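Side-chain contact in SAM dependent methyltransferase (Aquifex aeolicus, PDB 3DH0), which binds S-adenosylmethionine and is probably a methyltransferase that uses it as methyl donor: residues Gly49-Leu52 / Pro53-Ser56. Sequence-based numbering, arbitrary orientation.
With SAM (S-adenosylmethionine), chain C.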
loop_
_atom_site.group_PDB
_atom_site.type_symbol
_atom_site.label_atom_id
_atom_site.label_comp_id
_atom_site.label_asym_id
_atom_site.label_seq_id
_atom_site.Cartn_x
_atom_site.Cartn_y
_atom_site.Cartn_z
ATOM N N GLY A 49 -4.645 -5.543 -7.657
ATOM C CA GLY A 49 -5.757 -5.332 -6.752
ATOM C C GLY A 49 -5.919 -6.528 -5.840
ATOM O O GLY A 49 -7.017 -6.810 -5.364
ATOM N N PHE A 50 -4.810 -7.228 -5.600
ATOM C CA PHE A 50 -4.791 -8.425 -4.770
ATOM C C PHE A 50 -5.356 -8.224 -3.376
ATOM O O PHE A 50 -6.275 -8.925 -2.983
ATOM C CB PHE A 50 -3.372 -8.975 -4.665
ATOM C CG PHE A 50 -3.285 -10.250 -3.889
ATOM C CD1 PHE A 50 -3.838 -11.425 -4.395
ATOM C CD2 PHE A 50 -2.691 -10.276 -2.631
ATOM C CE1 PHE A 50 -3.803 -12.612 -3.656
ATOM C CE2 PHE A 50 -2.648 -11.458 -1.878
ATOM C CZ PHE A 50 -3.206 -12.629 -2.393
ATOM N N TYR A 51 -4.809 -7.275 -2.627
ATOM C CA TYR A 51 -5.291 -6.999 -1.278
ATOM C C TYR A 51 -6.593 -6.192 -1.211
ATOM O O TYR A 51 -7.109 -5.944 -0.134
ATOM C CB TYR A 51 -4.209 -6.279 -0.481
ATOM C CG TYR A 51 -2.992 -7.123 -0.230
ATOM C CD1 TYR A 51 -3.057 -8.243 0.592
ATOM C CD2 TYR A 51 -1.777 -6.824 -0.829
ATOM C CE1 TYR A 51 -1.943 -9.044 0.803
ATOM C CE2 TYR A 51 -0.653 -7.629 -0.618
ATOM C CZ TYR A 51 -0.752 -8.730 0.196
ATOM O OH TYR A 51 0.326 -9.535 0.405
ATOM N N LEU A 52 -7.132 -5.800 -2.357
ATOM C CA LEU A 52 -8.360 -5.012 -2.386
ATOM C C LEU A 52 -9.575 -5.676 -1.735
ATOM O O LEU A 52 -10.357 -5.018 -1.046
ATOM C CB LEU A 52 -8.685 -4.585 -3.828
ATOM C CG LEU A 52 -7.861 -3.403 -4.389
ATOM C CD1 LEU A 52 -8.323 -3.042 -5.802
ATOM C CD2 LEU A 52 -7.999 -2.202 -3.470
ATOM N N PRO A 53 -9.765 -6.982 -1.956
ATOM C CA PRO A 53 -10.923 -7.626 -1.326
ATOM C C PRO A 53 -10.873 -7.482 0.197
ATOM O O PRO A 53 -11.899 -7.467 0.873
ATOM C CB PRO A 53 -10.777 -9.080 -1.765
ATOM C CG PRO A 53 -10.199 -8.938 -3.134
ATOM C CD PRO A 53 -9.139 -7.879 -2.945
ATOM N N TYR A 54 -9.658 -7.370 0.717
ATOM C CA TYR A 54 -9.427 -7.251 2.143
ATOM C C TYR A 54 -9.765 -5.885 2.665
ATOM O O TYR A 54 -10.624 -5.738 3.515
ATOM C CB TYR A 54 -7.975 -7.597 2.435
ATOM C CG TYR A 54 -7.672 -9.016 2.052
ATOM C CD1 TYR A 54 -8.114 -10.070 2.846
ATOM C CD2 TYR A 54 -7.048 -9.317 0.836
ATOM C CE1 TYR A 54 -7.960 -11.382 2.451
ATOM C CE2 TYR A 54 -6.891 -10.643 0.426
ATOM C CZ TYR A 54 -7.358 -11.669 1.249
ATOM O OH TYR A 54 -7.260 -12.981 0.856
ATOM N N LEU A 55 -9.069 -4.886 2.149
ATOM C CA LEU A 55 -9.306 -3.499 2.519
ATOM C C LEU A 55 -10.799 -3.184 2.384
ATOM O O LEU A 55 -11.398 -2.538 3.237
ATOM C CB LEU A 55 -8.506 -2.598 1.584
ATOM C CG LEU A 55 -6.991 -2.795 1.613
ATOM C CD1 LEU A 55 -6.359 -2.080 0.428
ATOM C CD2 LEU A 55 -6.430 -2.288 2.939
ATOM N N SER A 56 -11.385 -3.651 1.293
ATOM C CA SER A 56 -12.794 -3.435 1.034
ATOM C C SER A 56 -13.637 -3.964 2.192
ATOM O O SER A 56 -14.482 -3.256 2.752
ATOM C CB SER A 56 -13.182 -4.145 -0.265
ATOM O OG SER A 56 -14.512 -3.869 -0.633
HETATM N N SAM C . 0.683 -4.105 -3.859
HETATM C CA SAM C . 0.327 -5.047 -4.965
HETATM C C SAM C . -0.149 -6.367 -4.404
HETATM O O SAM C . -0.180 -6.510 -3.181
HETATM O OXT SAM C . -0.487 -7.240 -5.267
HETATM C CB SAM C . 1.543 -5.278 -5.856
HETATM C CG SAM C . 2.197 -3.984 -6.128
HETATM S SD SAM C . 3.688 -3.901 -7.158
HETATM C CE SAM C . 4.932 -4.654 -6.108
HETATM C "C5'" SAM C . 4.000 -2.200 -7.113
HETATM C "C4'" SAM C . 3.078 -1.338 -7.951
HETATM O "O4'" SAM C . 3.493 -0.004 -7.680
HETATM C "C3'" SAM C . 3.337 -1.464 -9.465
HETATM O "O3'" SAM C . 2.140 -2.103 -9.996
HETATM C "C2'" SAM C . 3.409 -0.047 -10.001
HETATM O "O2'" SAM C . 2.713 0.276 -11.186
HETATM C "C1'" SAM C . 3.070 0.776 -8.720
HETATM N N9 SAM C . 3.737 2.053 -8.549
HETATM C C8 SAM C . 5.062 2.402 -8.720
HETATM N N7 SAM C . 5.300 3.648 -8.454
HETATM C C5 SAM C . 4.060 4.166 -8.084
HETATM C C6 SAM C . 3.639 5.462 -7.668
HETATM N N6 SAM C . 4.503 6.497 -7.574
HETATM N N1 SAM C . 2.299 5.652 -7.356
HETATM C C2 SAM C . 1.468 4.588 -7.465
HETATM N N3 SAM C . 1.764 3.339 -7.842
HETATM C C4 SAM C . 3.085 3.192 -8.137
#
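Tyr51 and Tyr54 meet obliquely through their rings, with Tyr51 CD1 4.1 Å from Tyr54 CD2. Tyr51 CA lies at the edge of the Tyr54 ring, in its plane, 3.6 Å from Tyr54 CD2. With CG of Tyr54 anti to its carbonyl carbon (chi1 -62°), the ring is laid back along the preceding turn. One face of the Tyr51 ring receives the edge of Phe50, whose CD2 sits over its centre. Phe24 and Pro26 also pack on Tyr51. An alanine in place of Tyr51 would probably leave the Phe50 edge without the face it meets and the Tyr54 ring without its neighbour. Leu52 CD2 approaches Leu55 CD1 at 4.2 Å, and both leucines pack against Val65 of strand 64-69. In this Rossmann-like methyltransferase fold, the loop after strand 40-43 leads into helix 52-59 and lines the cofactor pocket. Phe50 CB lies 3.4 Å from SAM OXT. The backbone bonds start the helix. Leu55 N donates to Tyr51 O at 3.2 Å, nearly straight (166°), and Tyr54 N adds a weak bond to the same oxygen. Ser56 N donates to Leu52 O at 2.9 Å.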